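Local coordinates for protein endoglucanase (Uncultured bacterium, PDB 3X17) that probably hydrolyses internal beta-1,4-glucosidic bonds of cellulose, as an endoglucanase of glycoside hydrolase family 9, at residues A[196-199]-A[204-207]; A[208-213]-A[219-224]. All coordinates share one frame; numbering follows the deposited sequence.

Interaction 1 of 2, residues A[196-199]-A[204-207]. With CA (calcium ion), chain D.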
ATOM      1  N   LYS A 196       7.020   8.904   3.701  1.00 30.61           N
ATOM      2  CA  LYS A 196       7.538   9.366   2.412  1.00 30.50           C
ATOM      3  C   LYS A 196       6.453  10.088   1.638  1.00 29.99           C
ATOM      4  O   LYS A 196       6.737  11.033   0.911  1.00 31.11           O
ATOM      5  CB  LYS A 196       8.029   8.153   1.609  1.00 31.22           C
ATOM      6  CG  LYS A 196       9.021   8.476   0.538  1.00 36.75           C
ATOM      7  CD  LYS A 196      10.243   9.204   1.103  1.00 37.90           C
ATOM      8  CE  LYS A 196      10.878  10.036  -0.014  1.00 33.73           C
ATOM      9  NZ  LYS A 196      11.882  10.988   0.561  1.00 35.11           N
ATOM     10  N   ALA A 197       5.225   9.563   1.697  1.00 29.98           N
ATOM     11  CA  ALA A 197       4.077  10.269   1.154  1.00 30.24           C
ATOM     12  C   ALA A 197       4.027  11.697   1.708  1.00 31.77           C
ATOM     13  O   ALA A 197       3.755  12.647   0.967  1.00 31.97           O
ATOM     14  CB  ALA A 197       2.783   9.539   1.487  1.00 30.15           C
ATOM     15  N   TYR A 198       4.147  11.822   3.022  1.00 29.89           N
ATOM     16  CA  TYR A 198       4.048  13.124   3.623  1.00 32.93           C
ATOM     17  C   TYR A 198       5.217  14.002   3.211  1.00 31.64           C
ATOM     18  O   TYR A 198       5.028  15.145   2.836  1.00 33.56           O
ATOM     19  CB  TYR A 198       3.959  13.075   5.146  1.00 32.22           C
ATOM     20  CG  TYR A 198       4.088  14.474   5.740  1.00 34.36           C
ATOM     21  CD1 TYR A 198       2.984  15.343   5.772  1.00 35.44           C
ATOM     22  CD2 TYR A 198       5.334  14.985   6.092  1.00 33.94           C
ATOM     23  CE1 TYR A 198       3.105  16.638   6.264  1.00 35.59           C
ATOM     24  CE2 TYR A 198       5.476  16.305   6.524  1.00 39.08           C
ATOM     25  CZ  TYR A 198       4.363  17.116   6.601  1.00 35.63           C
ATOM     26  OH  TYR A 198       4.512  18.389   7.045  1.00 41.26           O
ATOM     27  N   GLU A 199       6.417  13.443   3.234  1.00 32.28           N
ATOM     28  CA  GLU A 199       7.628  14.181   2.892  1.00 30.61           C
ATOM     29  C   GLU A 199       7.586  14.761   1.473  1.00 32.46           C
ATOM     30  O   GLU A 199       8.001  15.880   1.246  1.00 33.53           O
ATOM     31  CB  GLU A 199       8.847  13.258   3.019  1.00 31.26           C
ATOM     32  CG  GLU A 199      10.183  13.988   2.936  1.00 32.13           C
ATOM     33  CD  GLU A 199      11.321  13.127   3.423  1.00 33.33           C
ATOM     34  OE1 GLU A 199      11.383  11.931   3.040  1.00 33.57           O
ATOM     35  OE2 GLU A 199      12.178  13.648   4.171  1.00 35.76           O
ATOM     36  N   ALA A 204      -0.657  17.941   0.657  1.00 37.42           N
ATOM     37  CA  ALA A 204      -1.858  17.097   0.739  1.00 36.32           C
ATOM     38  C   ALA A 204      -2.269  16.727   2.176  1.00 34.82           C
ATOM     39  O   ALA A 204      -3.354  16.219   2.403  1.00 33.02           O
ATOM     40  CB  ALA A 204      -1.718  15.866  -0.129  1.00 37.09           C
ATOM     41  N   PHE A 205      -1.471  17.110   3.160  1.00 36.25           N
ATOM     42  CA  PHE A 205      -1.655  16.580   4.514  1.00 36.58           C
ATOM     43  C   PHE A 205      -1.689  17.690   5.575  1.00 38.72           C
ATOM     44  O   PHE A 205      -0.640  18.219   5.954  1.00 42.82           O
ATOM     45  CB  PHE A 205      -0.499  15.633   4.852  1.00 34.15           C
ATOM     46  CG  PHE A 205      -0.483  14.370   4.051  1.00 32.11           C
ATOM     47  CD1 PHE A 205      -1.364  13.344   4.334  1.00 32.31           C
ATOM     48  CD2 PHE A 205       0.499  14.161   3.094  1.00 34.38           C
ATOM     49  CE1 PHE A 205      -1.308  12.137   3.625  1.00 35.57           C
ATOM     50  CE2 PHE A 205       0.556  12.974   2.382  1.00 33.14           C
ATOM     51  CZ  PHE A 205      -0.310  11.947   2.688  1.00 32.79           C
ATOM     52  N   ALA A 206      -2.846  17.916   6.182  1.00 38.32           N
ATOM     53  CA  ALA A 206      -2.952  18.945   7.206  1.00 37.07           C
ATOM     54  C   ALA A 206      -3.224  18.401   8.614  1.00 35.12           C
ATOM     55  O   ALA A 206      -3.789  17.322   8.779  1.00 32.39           O
ATOM     56  CB  ALA A 206      -4.019  20.001   6.798  1.00 36.73           C
ATOM     57  N   ASP A 207      -2.904  19.204   9.624  1.00 33.17           N
ATOM     58  CA  ASP A 207      -3.509  19.036  10.944  1.00 33.70           C
ATOM     59  C   ASP A 207      -5.026  19.018  10.787  1.00 32.87           C
ATOM     60  O   ASP A 207      -5.587  19.809  10.016  1.00 31.99           O
ATOM     61  CB  ASP A 207      -3.064  20.164  11.891  1.00 34.60           C
ATOM     62  CG  ASP A 207      -3.476  19.917  13.331  1.00 38.06           C
ATOM     63  OD1 ASP A 207      -3.864  18.784  13.675  1.00 34.22           O
ATOM     64  OD2 ASP A 207      -3.441  20.874  14.130  1.00 44.86           O
TER
HETATM   65 CA    CA D 602      -2.846  16.578  14.263  1.00 56.75          CA
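Phe205 packs its side chain against Ala197 and Tyr198 on the last turn of helix 184-200. The contact is mainly apolar. Phe205 CB lies at the edge of the Tyr198 ring, in the ring plane, 3.6 Å from Tyr198 CD1. The two side chains run past each other in opposite directions. A chi1 of 171° turns the Tyr198 ring away from its own backbone N and puts its CD1 edge beside Phe205 CB. The far end of the Phe205 ring reaches the helix itself. Its CZ is 4.1 Å from Ala197 CB, and its CE2 is 3.7 Å from Tyr198 CA.

One polar atom joins the packing. Ala197 O sits near the plane of the Phe205 ring, at its edge, 3.5 Å from CE2. Replacing Phe205 with an alanine would probably open a gap beside Ala197 and leave the Tyr198 ring less firmly placed.

Charged groups stand apart. Lys196 NZ makes a salt bridge to Glu199 OE1 at 2.7 Å, from above the carboxylate plane; Asp386 is a second partner of the lysine, and Arg287 of the glutamate. Asp207 OD1 binds a calcium ion at 2.5 Å.

In this (alpha/alpha)6 barrel, an aromatic side chain folds a loop back on a helix end, and Ile222 of helix 221-235 and Ala554 of helix 543-558 also touch it. With no hydrogen bond across it, the contact probably depends on apolar packing, which sets the chain against the helix end two residues before Asp207.

Interaction 2 of 2, residues A[208-213]-A[219-224]. With CA (calcium ion), chain D.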
ATOM      1  N   GLY A 208      -5.665  18.043  11.434  1.00 33.00           N
ATOM      2  CA  GLY A 208      -7.122  17.921  11.459  1.00 31.77           C
ATOM      3  C   GLY A 208      -7.684  17.236  10.237  1.00 31.59           C
ATOM      4  O   GLY A 208      -8.860  16.902  10.203  1.00 31.80           O
ATOM      5  N   GLN A 209      -6.848  17.003   9.230  1.00 33.20           N
ATOM      6  CA  GLN A 209      -7.284  16.292   8.018  1.00 32.45           C
ATOM      7  C   GLN A 209      -8.101  15.014   8.256  1.00 34.58           C
ATOM      8  O   GLN A 209      -9.064  14.736   7.525  1.00 36.34           O
ATOM      9  CB  GLN A 209      -6.113  15.974   7.099  1.00 34.77           C
ATOM     10  CG  GLN A 209      -6.553  15.240   5.797  1.00 38.45           C
ATOM     11  CD  GLN A 209      -5.372  14.695   5.028  1.00 39.84           C
ATOM     12  OE1 GLN A 209      -4.290  14.523   5.584  1.00 44.15           O
ATOM     13  NE2 GLN A 209      -5.562  14.448   3.732  1.00 40.54           N
ATOM     14  N   LEU A 210      -7.717  14.218   9.251  1.00 35.12           N
ATOM     15  CA  LEU A 210      -8.153  12.828   9.290  1.00 35.36           C
ATOM     16  C   LEU A 210      -9.170  12.560  10.391  1.00 36.76           C
ATOM     17  O   LEU A 210      -9.533  11.405  10.647  1.00 32.31           O
ATOM     18  CB  LEU A 210      -6.941  11.887   9.431  1.00 33.40           C
ATOM     19  CG  LEU A 210      -6.020  11.922   8.211  1.00 34.07           C
ATOM     20  CD1 LEU A 210      -4.734  11.066   8.398  1.00 29.01           C
ATOM     21  CD2 LEU A 210      -6.802  11.519   6.959  1.00 29.71           C
ATOM     22  N   HIS A 211      -9.637  13.634  11.029  1.00 38.12           N
ATOM     23  CA  HIS A 211     -10.605  13.521  12.113  1.00 37.51           C
ATOM     24  C   HIS A 211     -10.183  12.466  13.117  1.00 38.08           C
ATOM     25  O   HIS A 211     -10.875  11.464  13.327  1.00 39.37           O
ATOM     26  CB  HIS A 211     -11.981  13.232  11.540  1.00 37.37           C
ATOM     27  CG  HIS A 211     -12.450  14.292  10.591  1.00 41.91           C
ATOM     28  ND1 HIS A 211     -12.844  14.015   9.300  1.00 42.60           N
ATOM     29  CD2 HIS A 211     -12.429  15.644  10.694  1.00 41.91           C
ATOM     30  CE1 HIS A 211     -13.151  15.143   8.684  1.00 40.38           C
ATOM     31  NE2 HIS A 211     -12.908  16.146   9.506  1.00 42.17           N
ATOM     32  N   LEU A 212      -9.053  12.725  13.757  1.00 36.42           N
ATOM     33  CA  LEU A 212      -8.443  11.792  14.698  1.00 38.91           C
ATOM     34  C   LEU A 212      -8.553  12.331  16.137  1.00 39.53           C
ATOM     35  O   LEU A 212      -8.797  13.522  16.340  1.00 39.72           O
ATOM     36  CB  LEU A 212      -6.962  11.620  14.342  1.00 37.55           C
ATOM     37  CG  LEU A 212      -6.600  11.011  12.987  1.00 37.19           C
ATOM     38  CD1 LEU A 212      -5.090  10.905  12.845  1.00 35.32           C
ATOM     39  CD2 LEU A 212      -7.233   9.649  12.829  1.00 33.73           C
ATOM     40  N   PRO A 213      -8.219  11.498  17.129  1.00 40.52           N
ATOM     41  CA  PRO A 213      -8.043  12.030  18.485  1.00 39.99           C
ATOM     42  C   PRO A 213      -6.940  13.092  18.526  1.00 41.27           C
ATOM     43  O   PRO A 213      -6.974  13.989  19.381  1.00 38.98           O
ATOM     44  CB  PRO A 213      -7.607  10.798  19.301  1.00 42.40           C
ATOM     45  CG  PRO A 213      -8.108   9.624  18.508  1.00 43.07           C
ATOM     46  CD  PRO A 213      -7.941  10.055  17.066  1.00 38.05           C
ATOM     47  N   VAL A 219       0.034  19.192  14.428  1.00 36.85           N
ATOM     48  CA  VAL A 219       0.863  18.264  13.646  1.00 35.96           C
ATOM     49  C   VAL A 219      -0.015  17.604  12.548  1.00 34.60           C
ATOM     50  O   VAL A 219      -1.129  17.154  12.816  1.00 32.51           O
ATOM     51  CB  VAL A 219       1.489  17.188  14.580  1.00 36.31           C
ATOM     52  CG1 VAL A 219       2.383  16.218  13.815  1.00 37.85           C
ATOM     53  CG2 VAL A 219       2.267  17.847  15.769  1.00 36.76           C
ATOM     54  N   PRO A 220       0.496  17.516  11.310  1.00 33.18           N
ATOM     55  CA  PRO A 220      -0.307  16.833  10.293  1.00 33.14           C
ATOM     56  C   PRO A 220      -0.768  15.470  10.781  1.00 32.27           C
ATOM     57  O   PRO A 220       0.029  14.729  11.349  1.00 32.53           O
ATOM     58  CB  PRO A 220       0.678  16.679   9.129  1.00 31.85           C
ATOM     59  CG  PRO A 220       1.609  17.887   9.316  1.00 34.15           C
ATOM     60  CD  PRO A 220       1.830  17.866  10.807  1.00 32.67           C
ATOM     61  N   ASP A 221      -2.051  15.173  10.605  1.00 31.84           N
ATOM     62  CA  ASP A 221      -2.666  13.977  11.161  1.00 31.42           C
ATOM     63  C   ASP A 221      -1.976  12.714  10.655  1.00 32.50           C
ATOM     64  O   ASP A 221      -1.891  11.736  11.373  1.00 34.77           O
ATOM     65  CB  ASP A 221      -4.160  13.927  10.804  1.00 32.12           C
ATOM     66  CG  ASP A 221      -4.989  14.830  11.686  1.00 33.07           C
ATOM     67  OD1 ASP A 221      -4.387  15.532  12.514  1.00 28.68           O
ATOM     68  OD2 ASP A 221      -6.221  14.877  11.519  1.00 33.06           O
ATOM     69  N   ILE A 222      -1.543  12.713   9.398  1.00 34.30           N
ATOM     70  CA  ILE A 222      -0.857  11.539   8.842  1.00 32.41           C
ATOM     71  C   ILE A 222       0.368  11.227   9.700  1.00 31.78           C
ATOM     72  O   ILE A 222       0.661  10.066   9.958  1.00 30.60           O
ATOM     73  CB  ILE A 222      -0.422  11.726   7.352  1.00 31.35           C
ATOM     74  CG1 ILE A 222       0.126  10.395   6.762  1.00 32.54           C
ATOM     75  CG2 ILE A 222       0.664  12.772   7.251  1.00 30.20           C
ATOM     76  CD1 ILE A 222      -0.889   9.261   6.725  1.00 30.66           C
ATOM     77  N   LEU A 223       0.998  12.264  10.261  1.00 32.44           N
ATOM     78  CA  LEU A 223       2.148  12.071  11.162  1.00 30.90           C
ATOM     79  C   LEU A 223       1.744  11.596  12.558  1.00 30.17           C
ATOM     80  O   LEU A 223       2.396  10.741  13.129  1.00 31.82           O
ATOM     81  CB  LEU A 223       3.010  13.340  11.266  1.00 32.90           C
ATOM     82  CG  LEU A 223       3.623  13.811   9.938  1.00 34.69           C
ATOM     83  CD1 LEU A 223       4.572  14.971  10.164  1.00 30.83           C
ATOM     84  CD2 LEU A 223       4.306  12.658   9.218  1.00 27.71           C
ATOM     85  N   ASP A 224       0.610  12.060  13.060  1.00 30.21           N
ATOM     86  CA  ASP A 224       0.038  11.449  14.252  1.00 32.28           C
ATOM     87  C   ASP A 224      -0.230   9.967  14.032  1.00 32.82           C
ATOM     88  O   ASP A 224       0.039   9.157  14.912  1.00 32.89           O
ATOM     89  CB  ASP A 224      -1.235  12.157  14.689  1.00 31.47           C
ATOM     90  CG  ASP A 224      -0.969  13.576  15.154  1.00 39.21           C
ATOM     91  OD1 ASP A 224      -0.017  13.796  15.947  1.00 31.46           O
ATOM     92  OD2 ASP A 224      -1.634  14.477  14.615  1.00 37.66           O
TER
HETATM   93 CA    CA D 602      -2.846  16.578  14.263  1.00 56.75          CA
HETATM   94  O   HOH W   1      -2.618  14.806   7.681  1.00 32.60           O
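Gly208 N donates to Asp221 OD1 at 3.0 Å, from above the carboxylate plane by 52°. The same oxygen binds calcium, so the glycine N-H probably helps orient a metal ligand. Gly208 starts a type I beta turn that ends at His211. Gln209 reaches the helix start through water: its OE1 accepts from a water that in turn accepts from Ile222 N. Leu210 N donates to Asp221 OD2 at 2.8 Å, nearly straight, on the anti side and only 19° out of the carboxylate plane. Both carboxylate oxygens are thus gripped by backbone N-H groups of the turn. A chi1 of -79° for Asp221 swings its carboxylate beside its own backbone N, with OD1 on the calcium. Leu210 CB packs on Asp221 CB at 3.7 Å, and Leu210 CD1 comes within 3.7 Å of Ile222 N. His211 ND1 hydrogen-bonds Tyr121 OH. Leu212 CD1 closes the contact against Asp221 O at 3.6 Å.

Val219 O and Asp224 OD2 bind the same calcium, and Asp207, Glu214 and Asn217 complete its six protein ligands. Pro220 is the N-cap of helix 221-235. Residues 208-213 lie between that helix and helix 115-130, where Leu210 touches Ala124 and Leu212 touches Tyr128. Leu223 packs on Leu195 and Tyr198 of helix 184-200.

Overall arrangement
Both contacts belong to the connection between helices 184-200 and 221-235, in the family 9 catalytic region with its (alpha/alpha)6 barrel fold. They follow in series along the chain, with centres about 10 Å apart. Interaction 1 is buried, and its contact is apolar. Interaction 2 is only partly buried and lies farther from the chain centre. It relies on backbone hydrogen bonds to a carboxylate, with leucines packed beside it. The calcium joins them: Asp207 comes from interaction 1, while Val219, Asp221 and Asp224 come from interaction 2. They also meet directly where Phe205 CD1 packs on Ile222 CB, at 3.6 Å.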